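Local coordinates for protein hyperpolarization-activated (Ih) channel (Strongylocentrotus purpuratus, PDB 2PTM) that binds cyclic AMP in the cyclic nucleotide-binding domain that follows the C-linker of what is probably a voltage-gated, hyperpolarization-activated channel, at residues R24-P27 and S28-N32; R54-S57 and E58-Q62; V80-S84 and N85-R89. One frame throughout, in Å; residues are numbered along the deposited sequence.

Interaction 1 of 3, residues R24-P27 and S28-N32; sequences RKLP and SHLRN
Arg31 turns back over the start of its own helix and gives NE to the carbonyl oxygen of Leu26 at 2.9 Å. The bond is moderately bent, 149° at the hydrogen, and NE reaches the oxygen from a tilt off the carbonyl plane. Arginine suits the place because its chain, nearly straight from CG to NE, spans the turn and still has NH2 left for Gln22 OE1 on helix 5-23. The backbone N of the same Arg31 bonds to Pro27 O at 3.0 Å, while Leu30 N makes a weak bond to that oxygen. Pro27 holds the N-cap position, but its rigid ring has no acceptor to cap with, and its carbonyl alone receives these amides.

Around this polar centre Leu26 CB lies alongside Arg31 CG at 3.8 Å, and Leu26 CD1 approaches Leu30 CG at 4.3 Å. The Pro27 ring and Leu30 lie side by side, pointing the same way, CD of the proline 4.2 Å from CB of the leucine. Lys25, with positive phi, ends helix 5-23 in a Schellman motif. Together the residues make the short connection between helices 5-23 and 28-42: Leu26 and Arg31 rest on Met21 of the first, and Tyr67 of a second subunit packs on Leu26 and Pro27.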
loop_
_atom_site.group_PDB
_atom_site.type_symbol
_atom_site.label_atom_id
_atom_site.label_comp_id
_atom_site.label_asym_id
_atom_site.label_seq_id
_atom_site.Cartn_x
_atom_site.Cartn_y
_atom_site.Cartn_z
ATOM N N ARG A 24 -15.820 -0.644 23.857
ATOM C CA ARG A 24 -14.532 -0.710 24.529
ATOM C C ARG A 24 -14.626 -0.239 25.973
ATOM O O ARG A 24 -13.639 -0.270 26.710
ATOM C CB ARG A 24 -13.514 0.141 23.776
ATOM C CG ARG A 24 -13.150 -0.427 22.427
ATOM C CD ARG A 24 -12.606 -1.832 22.584
ATOM N NE ARG A 24 -11.715 -2.183 21.484
ATOM C CZ ARG A 24 -10.794 -3.138 21.544
ATOM N NH1 ARG A 24 -10.641 -3.844 22.658
ATOM N NH2 ARG A 24 -10.022 -3.384 20.492
ATOM N N LYS A 25 -15.816 0.203 26.363
ATOM C CA LYS A 25 -16.056 0.699 27.714
ATOM C C LYS A 25 -14.983 1.693 28.148
ATOM O O LYS A 25 -14.502 1.649 29.280
ATOM C CB LYS A 25 -16.139 -0.463 28.707
ATOM C CG LYS A 25 -17.138 -1.541 28.316
ATOM C CD LYS A 25 -18.529 -0.971 28.122
ATOM C CE LYS A 25 -19.495 -2.040 27.633
ATOM N NZ LYS A 25 -20.854 -1.485 27.377
ATOM N N LEU A 26 -14.611 2.591 27.243
ATOM C CA LEU A 26 -13.601 3.588 27.552
ATOM C C LEU A 26 -14.068 4.433 28.727
ATOM O O LEU A 26 -15.260 4.693 28.873
ATOM C CB LEU A 26 -13.332 4.477 26.335
ATOM C CG LEU A 26 -12.853 3.773 25.064
ATOM C CD1 LEU A 26 -12.369 4.797 24.041
ATOM C CD2 LEU A 26 -11.748 2.777 25.387
ATOM N N PRO A 27 -13.129 4.855 29.583
ATOM C CA PRO A 27 -13.484 5.732 30.703
ATOM C C PRO A 27 -14.037 7.053 30.177
ATOM O O PRO A 27 -13.666 7.458 29.077
ATOM C CB PRO A 27 -12.143 5.965 31.404
ATOM C CG PRO A 27 -11.256 4.836 30.949
ATOM C CD PRO A 27 -11.691 4.536 29.551
ATOM N N SER A 28 -14.907 7.711 30.939
ATOM C CA SER A 28 -15.528 8.948 30.467
ATOM C C SER A 28 -14.507 10.029 30.109
ATOM O O SER A 28 -14.694 10.758 29.141
ATOM C CB SER A 28 -16.544 9.480 31.485
ATOM O OG SER A 28 -15.932 9.731 32.738
ATOM N N HIS A 29 -13.429 10.126 30.881
ATOM C CA HIS A 29 -12.401 11.133 30.626
ATOM C C HIS A 29 -11.790 10.975 29.236
ATOM O O HIS A 29 -11.448 11.956 28.575
ATOM C CB HIS A 29 -11.299 11.052 31.687
ATOM C CG HIS A 29 -10.495 9.789 31.630
ATOM N ND1 HIS A 29 -9.344 9.671 30.877
ATOM C CD2 HIS A 29 -10.668 8.590 32.238
ATOM C CE1 HIS A 29 -8.850 8.453 31.018
ATOM N NE2 HIS A 29 -9.634 7.777 31.840
ATOM N N LEU A 30 -11.656 9.729 28.801
ATOM C CA LEU A 30 -11.041 9.419 27.516
ATOM C C LEU A 30 -12.043 9.562 26.375
ATOM O O LEU A 30 -11.686 10.003 25.285
ATOM C CB LEU A 30 -10.473 8.002 27.546
ATOM C CG LEU A 30 -9.795 7.457 26.290
ATOM C CD1 LEU A 30 -8.809 8.460 25.724
ATOM C CD2 LEU A 30 -9.097 6.141 26.612
ATOM N N ARG A 31 -13.294 9.180 26.628
ATOM C CA ARG A 31 -14.355 9.382 25.654
ATOM C C ARG A 31 -14.466 10.863 25.368
ATOM O O ARG A 31 -14.577 11.276 24.221
ATOM C CB ARG A 31 -15.697 8.870 26.183
ATOM C CG ARG A 31 -15.753 7.367 26.399
ATOM C CD ARG A 31 -17.184 6.864 26.473
ATOM N NE ARG A 31 -17.227 5.484 26.956
ATOM C CZ ARG A 31 -18.310 4.714 26.932
ATOM N NH1 ARG A 31 -19.446 5.185 26.437
ATOM N NH2 ARG A 31 -18.257 3.471 27.397
ATOM N N ASN A 32 -14.437 11.663 26.427
ATOM C CA ASN A 32 -14.529 13.110 26.279
ATOM C C ASN A 32 -13.328 13.715 25.568
ATOM O O ASN A 32 -13.474 14.672 24.815
ATOM C CB ASN A 32 -14.772 13.776 27.632
ATOM C CG ASN A 32 -16.189 13.568 28.122
ATOM O OD1 ASN A 32 -17.129 13.578 27.328
ATOM N ND2 ASN A 32 -16.351 13.374 29.429
#

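Interaction 2 of 3, residues R54-S57 and E58-Q62; sequences REVS and ESIRQ
Ser57 is the N-cap of helix 58-68 and receives the N-H of Ile60, just after helix 50-55 has ended, in the C-linker that precedes the cyclic nucleotide-binding domain. Ser57 OG accepts the backbone N-H of Ile60 at 3.0 Å in an almost straight bond, 168° at the hydrogen. With chi1 at 63°, the hydroxyl swings in between the backbone N and the carbonyl carbon, a torsion that turns OG to that N-H. Serine suits an N-cap because its short side chain holds the hydroxyl close to the backbone, near enough to serve an amide that has no helical carbonyl before it. Its own carbonyl begins the regular pattern, taking Arg61 N at 3.0 Å, and Glu58 O takes Gln62 N in the next step.

The guanidinium of Arg61 folds back toward the preceding turn. A bend at chi3, -65°, brings the group over Ser57 O, which lies against one face, displaced toward the rim. NH1 is hydrogen-bonded to Phe53 O in helix 50-55, and through this bond the arginine ties the end of one helix to the beginning of the next. The distance from Arg61 NH1 to Val56 O is 2.9 Å. The outward charges are met by a third subunit: Glu58 OE1 forms a salt bridge with Arg114 there, and Glu55 OE1 pairs with Lys13 of that same subunit.

Beside the capping bond, Val56 and Ile60 put branched apolar groups against each other, and Tyr38 and Tyr37 of the third subunit pack on them. The two side chains cross at about a right angle, and Val56 CG2 meets Ile60 CG2 at 3.5 Å.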
loop_
_atom_site.group_PDB
_atom_site.type_symbol
_atom_site.label_atom_id
_atom_site.label_comp_id
_atom_site.label_asym_id
_atom_site.label_seq_id
_atom_site.Cartn_x
_atom_site.Cartn_y
_atom_site.Cartn_z
ATOM N N ARG A 54 -5.587 13.844 -5.226
ATOM C CA ARG A 54 -5.214 12.748 -6.126
ATOM C C ARG A 54 -5.909 12.814 -7.489
ATOM O O ARG A 54 -5.451 12.202 -8.450
ATOM C CB ARG A 54 -5.464 11.395 -5.455
ATOM C CG ARG A 54 -4.482 11.089 -4.336
ATOM C CD ARG A 54 -4.969 9.976 -3.414
ATOM N NE ARG A 54 -3.953 9.616 -2.423
ATOM C CZ ARG A 54 -3.700 10.313 -1.318
ATOM N NH1 ARG A 54 -4.388 11.415 -1.050
ATOM N NH2 ARG A 54 -2.756 9.911 -0.478
ATOM N N GLU A 55 -7.009 13.561 -7.566
ATOM C CA GLU A 55 -7.776 13.720 -8.809
ATOM C C GLU A 55 -7.236 14.841 -9.701
ATOM O O GLU A 55 -7.697 15.030 -10.842
ATOM C CB GLU A 55 -9.257 14.000 -8.489
ATOM C CG GLU A 55 -10.022 12.803 -7.961
ATOM C CD GLU A 55 -11.165 13.190 -7.036
ATOM O OE1 GLU A 55 -11.583 14.366 -7.051
ATOM O OE2 GLU A 55 -11.647 12.316 -6.285
ATOM N N VAL A 56 -6.266 15.589 -9.180
ATOM C CA VAL A 56 -5.801 16.792 -9.854
ATOM C C VAL A 56 -4.332 16.692 -10.264
ATOM O O VAL A 56 -3.656 15.702 -9.989
ATOM C CB VAL A 56 -6.032 18.065 -8.985
ATOM C CG1 VAL A 56 -7.506 18.211 -8.603
ATOM C CG2 VAL A 56 -5.183 18.026 -7.744
ATOM N N SER A 57 -3.852 17.724 -10.939
ATOM C CA SER A 57 -2.483 17.752 -11.423
ATOM C C SER A 57 -1.532 18.028 -10.275
ATOM O O SER A 57 -1.949 18.507 -9.210
ATOM C CB SER A 57 -2.334 18.875 -12.443
ATOM O OG SER A 57 -2.578 20.108 -11.797
ATOM N N GLU A 58 -0.249 17.763 -10.503
ATOM C CA GLU A 58 0.778 18.106 -9.527
ATOM C C GLU A 58 0.794 19.613 -9.290
ATOM O O GLU A 58 1.009 20.061 -8.167
ATOM C CB GLU A 58 2.150 17.619 -9.993
ATOM C CG GLU A 58 3.282 17.946 -9.032
ATOM C CD GLU A 58 4.546 17.201 -9.377
ATOM O OE1 GLU A 58 4.736 16.876 -10.564
ATOM O OE2 GLU A 58 5.348 16.940 -8.464
ATOM N N SER A 59 0.546 20.394 -10.339
ATOM C CA SER A 59 0.481 21.856 -10.208
ATOM C C SER A 59 -0.645 22.328 -9.286
ATOM O O SER A 59 -0.446 23.201 -8.425
ATOM C CB SER A 59 0.320 22.511 -11.580
ATOM O OG SER A 59 1.461 22.270 -12.379
ATOM N N ILE A 60 -1.836 21.769 -9.468
ATOM C CA ILE A 60 -2.935 22.105 -8.570
ATOM C C ILE A 60 -2.576 21.710 -7.134
ATOM O O ILE A 60 -2.821 22.472 -6.193
ATOM C CB ILE A 60 -4.254 21.467 -9.018
ATOM C CG1 ILE A 60 -4.729 22.150 -10.309
ATOM C CG2 ILE A 60 -5.317 21.551 -7.890
ATOM C CD1 ILE A 60 -5.948 21.541 -10.938
ATOM N N ARG A 61 -1.967 20.539 -6.961
ATOM C CA ARG A 61 -1.571 20.100 -5.618
ATOM C C ARG A 61 -0.583 21.063 -4.977
ATOM O O ARG A 61 -0.651 21.322 -3.776
ATOM C CB ARG A 61 -0.968 18.695 -5.637
ATOM C CG ARG A 61 -1.983 17.578 -5.745
ATOM C CD ARG A 61 -1.350 16.240 -5.398
ATOM N NE ARG A 61 -0.319 15.873 -6.356
ATOM C CZ ARG A 61 -0.571 15.295 -7.530
ATOM N NH1 ARG A 61 -1.822 15.017 -7.873
ATOM N NH2 ARG A 61 0.422 14.993 -8.356
ATOM N N GLN A 62 0.346 21.582 -5.772
ATOM C CA GLN A 62 1.324 22.533 -5.244
ATOM C C GLN A 62 0.648 23.851 -4.913
ATOM O O GLN A 62 0.913 24.449 -3.867
ATOM C CB GLN A 62 2.469 22.759 -6.236
ATOM C CG GLN A 62 3.369 21.550 -6.414
ATOM C CD GLN A 62 4.265 21.653 -7.634
ATOM O OE1 GLN A 62 4.047 22.485 -8.518
ATOM N NE2 GLN A 62 5.274 20.796 -7.693
#

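Interaction 3 of 3, residues V80-S84 and N85-R89; sequences VGADS and NFVTR
Asp83 and Asn85 cross at a slant at the start of helix 84-93, their carboxylate and amide planes turned 30° from each other. Asp83 CG stands opposite its backbone N (chi1 -171°), which carries the carboxylate forward to the first turn. There OD1 accepts Asn85 N at 2.8 Å, met on its anti side and 25° out of the carboxylate plane. The same oxygen lies 3.4 Å from Asn85 CB, resting beside the root of that side chain. A water then spans the two ends: it donates to Asp83 OD2 at 3.1 Å and weakly accepts from Asn85 ND2. Aspartate is apt here, since its short acid takes up an amide of the first turn and its negative charge would probably interact well with the helix dipole.

The other side-chain contact is apolar. Ala82 CB points toward the helix and touches two side chains, Val87 CG2 at 4.0 Å and Phe86 CD2 at 4.1 Å; a methyl is small enough to sit close to both. The phenyl ring of Phe86 leads away from residues 80-84 to the ring of Phe180, their planes steeply inclined, and also packs on Phe79 of the preceding loop. Thr88 OG1 is bonded to Asn66 in helix 58-68.

Behind the side chains the backbone settles into helical pairing: Asp83 O takes Val87 N at 3.1 Å, and Ser84 O takes Thr88 N at 2.9 Å. This is a classic aspartate N-cap, opening a helix that leads directly into the first strand of the cyclic nucleotide-binding beta-roll.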
loop_
_atom_site.group_PDB
_atom_site.type_symbol
_atom_site.label_atom_id
_atom_site.label_comp_id
_atom_site.label_asym_id
_atom_site.label_seq_id
_atom_site.Cartn_x
_atom_site.Cartn_y
_atom_site.Cartn_z
ATOM N N VAL A 80 12.582 31.953 5.306
ATOM C CA VAL A 80 12.930 33.277 4.798
ATOM C C VAL A 80 14.094 33.209 3.814
ATOM O O VAL A 80 15.183 32.747 4.158
ATOM C CB VAL A 80 13.252 34.234 5.953
ATOM N N GLY A 81 13.853 33.666 2.589
ATOM C CA GLY A 81 14.877 33.687 1.560
ATOM C C GLY A 81 15.137 32.333 0.926
ATOM O O GLY A 81 15.994 32.207 0.050
ATOM N N ALA A 82 14.397 31.319 1.371
ATOM C CA ALA A 82 14.543 29.968 0.846
ATOM C C ALA A 82 14.159 29.910 -0.626
ATOM O O ALA A 82 13.398 30.746 -1.111
ATOM C CB ALA A 82 13.683 28.991 1.648
ATOM N N ASP A 83 14.687 28.915 -1.330
ATOM C CA ASP A 83 14.333 28.680 -2.728
ATOM C C ASP A 83 12.854 28.305 -2.806
ATOM O O ASP A 83 12.391 27.464 -2.034
ATOM C CB ASP A 83 15.199 27.552 -3.286
ATOM C CG ASP A 83 15.062 27.386 -4.794
ATOM O OD1 ASP A 83 13.927 27.413 -5.315
ATOM O OD2 ASP A 83 16.103 27.208 -5.460
ATOM N N SER A 84 12.117 28.941 -3.719
ATOM C CA SER A 84 10.689 28.660 -3.917
ATOM C C SER A 84 10.408 27.176 -4.132
ATOM O O SER A 84 9.375 26.659 -3.691
ATOM C CB SER A 84 10.133 29.459 -5.101
ATOM O OG SER A 84 9.852 30.801 -4.732
ATOM N N ASN A 85 11.325 26.498 -4.816
ATOM C CA ASN A 85 11.191 25.067 -5.066
ATOM C C ASN A 85 11.338 24.257 -3.783
ATOM O O ASN A 85 10.702 23.213 -3.632
ATOM C CB ASN A 85 12.207 24.591 -6.104
ATOM C CG ASN A 85 11.956 25.178 -7.481
ATOM O OD1 ASN A 85 10.808 25.398 -7.879
ATOM N ND2 ASN A 85 13.033 25.427 -8.222
ATOM N N PHE A 86 12.192 24.729 -2.874
ATOM C CA PHE A 86 12.317 24.119 -1.544
ATOM C C PHE A 86 11.009 24.238 -0.768
ATOM O O PHE A 86 10.483 23.239 -0.269
ATOM C CB PHE A 86 13.477 24.731 -0.733
ATOM C CG PHE A 86 13.566 24.217 0.701
ATOM C CD1 PHE A 86 14.135 22.982 0.980
ATOM C CD2 PHE A 86 13.082 24.967 1.755
ATOM C CE1 PHE A 86 14.211 22.499 2.277
ATOM C CE2 PHE A 86 13.164 24.499 3.064
ATOM C CZ PHE A 86 13.732 23.262 3.325
ATOM N N VAL A 87 10.483 25.455 -0.665
ATOM C CA VAL A 87 9.234 25.664 0.059
ATOM C C VAL A 87 8.108 24.810 -0.547
ATOM O O VAL A 87 7.361 24.147 0.169
ATOM C CB VAL A 87 8.819 27.143 0.068
ATOM C CG1 VAL A 87 7.496 27.310 0.806
ATOM C CG2 VAL A 87 9.910 27.997 0.701
ATOM N N THR A 88 7.996 24.808 -1.870
ATOM C CA THR A 88 6.953 24.014 -2.509
ATOM C C THR A 88 7.082 22.517 -2.194
ATOM O O THR A 88 6.092 21.839 -1.898
ATOM C CB THR A 88 6.915 24.252 -4.027
ATOM O OG1 THR A 88 6.459 25.589 -4.276
ATOM C CG2 THR A 88 5.974 23.258 -4.697
ATOM N N ARG A 89 8.305 22.006 -2.241
ATOM C CA ARG A 89 8.540 20.595 -1.956
ATOM C C ARG A 89 8.104 20.234 -0.536
ATOM O O ARG A 89 7.415 19.237 -0.319
ATOM C CB ARG A 89 10.016 20.245 -2.150
ATOM C CG ARG A 89 10.322 18.757 -1.988
ATOM C CD ARG A 89 9.799 17.960 -3.167
ATOM N NE ARG A 89 10.478 18.329 -4.408
ATOM C CZ ARG A 89 10.140 17.881 -5.614
ATOM N NH1 ARG A 89 9.114 17.052 -5.752
ATOM N NH2 ARG A 89 10.828 18.265 -6.682
HETATM O O HOH W 1 16.159 24.651 -7.246
#

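How the interactions relate
All three contacts are helix starts placed in series along the chain, one headed by proline, one by serine and one by aspartate. Interaction 1 stands apart at the tip of the first helical hairpin, its centre about 40 Å from that of interaction 2 and about 44 Å from that of interaction 3, and it faces the second subunit. Interactions 2 and 3 are neighbours, about 18 Å between centres, and meet where Gln62 CG packs on Thr88 CG2 at 3.6 Å; both also touch the third subunit. Interaction 3 approaches the nucleotide site without contact: about 11 Å separate the side chain of Phe86 from that of Glu144, which binds cyclic AMP.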